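Local coordinates for pirin-like protein YhaK (PDB 2VEC) that is a monomeric, redox-sensitive cytoplasmic bicupin of the pirin family that lacks quercetin 2,3-dioxygenase activity, at residues A[65-70]-A[135-140]. Numbering follows the deposited sequence.
Sequences VLNQEV and LTRMQL
N67 grips the neighbouring strand with both ends of its amide. N67 OD1 accepts a bent bond (139° at the hydrogen) from NH1 of R137 at 2.7 Å, the donor lying in the carbonyl plane, while N67 ND2 reaches OE1 of Q139 at 3.2 Å from above that oxygen's carbonyl plane. With CG between its backbone N and carbonyl carbon (chi1 76°), N67 lies beside Q139, the two amides turned 67° apart. Second partners hold the neighbours: NE of R137 forms a salt bridge with E126, and W141 bonds OE1 of Q139. Beneath this polar cluster run backbone bonds N67 N to Q139 O and Q139 N to N67 O, each 2.8 Å; E69 and R137 form the next such pair.

On the other face L66 CD1 meets L140 CD1 at 3.7 Å, and L250, from the second cupin half, packs against M138 and L140. The solvent side is at E69 and V70, both partly exposed, whereas the other ten residues are buried. V70 CG2 lies 3.8 Å from OG1 of T136, whose hydroxyl bonds to L41. E69 lays CB beside R137 NH1, but its OE1 instead makes a long, weak ion pair with R44. These adjacent antiparallel strands belong to the six-stranded sheet of the N-terminal cupin, where it meets the C-terminal cupin of a pirin-type bicupin.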
loop_
_atom_site.group_PDB
_atom_site.type_symbol
_atom_site.label_atom_id
_atom_site.label_comp_id
_atom_site.label_asym_id
_atom_site.label_seq_id
_atom_site.Cartn_x
_atom_site.Cartn_y
_atom_site.Cartn_z
ATOM N N VAL A 65 -8.609 2.739 3.298
ATOM C CA VAL A 65 -8.701 3.147 1.899
ATOM C C VAL A 65 -7.515 2.497 1.213
ATOM O O VAL A 65 -6.444 2.400 1.817
ATOM C CB VAL A 65 -8.537 4.668 1.781
ATOM C CG1 VAL A 65 -8.195 5.090 0.283
ATOM C CG2 VAL A 65 -9.806 5.369 2.302
ATOM N N LEU A 66 -7.707 2.032 -0.021
ATOM C CA LEU A 66 -6.569 1.762 -0.901
ATOM C C LEU A 66 -6.905 2.399 -2.235
ATOM O O LEU A 66 -7.979 2.151 -2.846
ATOM C CB LEU A 66 -6.265 0.254 -1.041
ATOM C CG LEU A 66 -5.013 0.028 -1.947
ATOM C CD1 LEU A 66 -4.191 -1.114 -1.497
ATOM C CD2 LEU A 66 -5.398 -0.084 -3.446
ATOM N N ASN A 67 -6.041 3.289 -2.678
ATOM C CA ASN A 67 -6.345 3.965 -3.929
ATOM C C ASN A 67 -5.169 4.049 -4.855
ATOM O O ASN A 67 -4.025 3.846 -4.431
ATOM C CB ASN A 67 -7.035 5.317 -3.694
ATOM C CG ASN A 67 -6.108 6.408 -3.249
ATOM O OD1 ASN A 67 -5.205 6.826 -3.972
ATOM N ND2 ASN A 67 -6.391 6.956 -2.065
ATOM N N GLN A 68 -5.452 4.269 -6.123
ATOM C CA GLN A 68 -4.409 4.595 -7.069
ATOM C C GLN A 68 -4.886 5.807 -7.825
ATOM O O GLN A 68 -6.023 5.845 -8.293
ATOM C CB GLN A 68 -4.108 3.454 -8.034
ATOM C CG GLN A 68 -3.147 3.917 -9.162
ATOM C CD GLN A 68 -2.535 2.767 -9.929
ATOM O OE1 GLN A 68 -2.010 1.814 -9.318
ATOM N NE2 GLN A 68 -2.580 2.844 -11.270
ATOM N N GLU A 69 -4.041 6.828 -7.891
ATOM C CA GLU A 69 -4.422 8.086 -8.513
ATOM C C GLU A 69 -3.350 8.516 -9.483
ATOM O O GLU A 69 -2.181 8.134 -9.339
ATOM C CB GLU A 69 -4.659 9.158 -7.449
ATOM C CG GLU A 69 -5.959 8.910 -6.624
ATOM C CD GLU A 69 -7.222 9.060 -7.485
ATOM O OE1 GLU A 69 -7.371 10.130 -8.157
ATOM O OE2 GLU A 69 -8.051 8.113 -7.512
ATOM N N VAL A 70 -3.769 9.274 -10.492
ATOM C CA VAL A 70 -2.866 9.829 -11.491
ATOM C C VAL A 70 -3.064 11.341 -11.469
ATOM O O VAL A 70 -4.183 11.803 -11.650
ATOM C CB VAL A 70 -3.172 9.245 -12.904
ATOM C CG1 VAL A 70 -2.320 9.902 -13.998
ATOM C CG2 VAL A 70 -2.984 7.712 -12.929
ATOM N N LEU A 135 2.109 11.946 -12.849
ATOM C CA LEU A 135 2.438 11.155 -11.612
ATOM C C LEU A 135 1.394 10.071 -11.259
ATOM O O LEU A 135 0.192 10.334 -11.292
ATOM C CB LEU A 135 2.568 12.084 -10.395
ATOM C CG LEU A 135 2.494 11.548 -8.951
ATOM C CD1 LEU A 135 3.802 10.919 -8.447
ATOM C CD2 LEU A 135 2.094 12.668 -8.001
ATOM N N THR A 136 1.849 8.861 -10.888
ATOM C CA THR A 136 0.958 7.770 -10.491
ATOM C C THR A 136 1.389 7.227 -9.127
ATOM O O THR A 136 2.560 6.957 -8.901
ATOM C CB THR A 136 0.984 6.581 -11.471
ATOM O OG1 THR A 136 0.725 7.029 -12.805
ATOM C CG2 THR A 136 -0.095 5.503 -11.066
ATOM N N ARG A 137 0.456 7.086 -8.210
ATOM C CA ARG A 137 0.851 6.598 -6.911
ATOM C C ARG A 137 -0.283 5.846 -6.252
ATOM O O ARG A 137 -1.447 6.170 -6.475
ATOM C CB ARG A 137 1.361 7.717 -6.019
ATOM C CG ARG A 137 0.377 8.804 -5.697
ATOM C CD ARG A 137 -0.172 8.598 -4.314
ATOM N NE ARG A 137 -1.202 9.618 -4.081
ATOM C CZ ARG A 137 -2.504 9.399 -4.185
ATOM N NH1 ARG A 137 -2.949 8.190 -4.500
ATOM N NH2 ARG A 137 -3.352 10.389 -3.945
ATOM N N MET A 138 0.074 4.842 -5.467
ATOM C CA MET A 138 -0.914 4.046 -4.745
ATOM C C MET A 138 -0.841 4.548 -3.310
ATOM O O MET A 138 0.218 4.995 -2.857
ATOM C CB MET A 138 -0.564 2.581 -4.851
ATOM C CG MET A 138 -1.409 1.673 -3.954
ATOM S SD MET A 138 -1.308 -0.049 -4.478
ATOM C CE MET A 138 -2.210 -0.031 -6.045
ATOM N N GLN A 139 -1.979 4.563 -2.637
ATOM C CA GLN A 139 -2.064 5.183 -1.302
ATOM C C GLN A 139 -2.905 4.286 -0.466
ATOM O O GLN A 139 -3.956 3.814 -0.942
ATOM C CB GLN A 139 -2.680 6.587 -1.427
ATOM C CG GLN A 139 -2.906 7.267 -0.080
ATOM C CD GLN A 139 -3.427 8.663 -0.221
ATOM O OE1 GLN A 139 -4.628 8.883 -0.150
ATOM N NE2 GLN A 139 -2.533 9.620 -0.438
ATOM N N LEU A 140 -2.437 4.000 0.757
ATOM C CA LEU A 140 -3.172 3.228 1.743
ATOM C C LEU A 140 -3.487 4.161 2.918
ATOM O O LEU A 140 -2.640 5.003 3.255
ATOM C CB LEU A 140 -2.254 2.096 2.274
ATOM C CG LEU A 140 -2.017 0.800 1.486
ATOM C CD1 LEU A 140 -1.559 1.012 0.050
ATOM C CD2 LEU A 140 -0.980 -0.052 2.244
#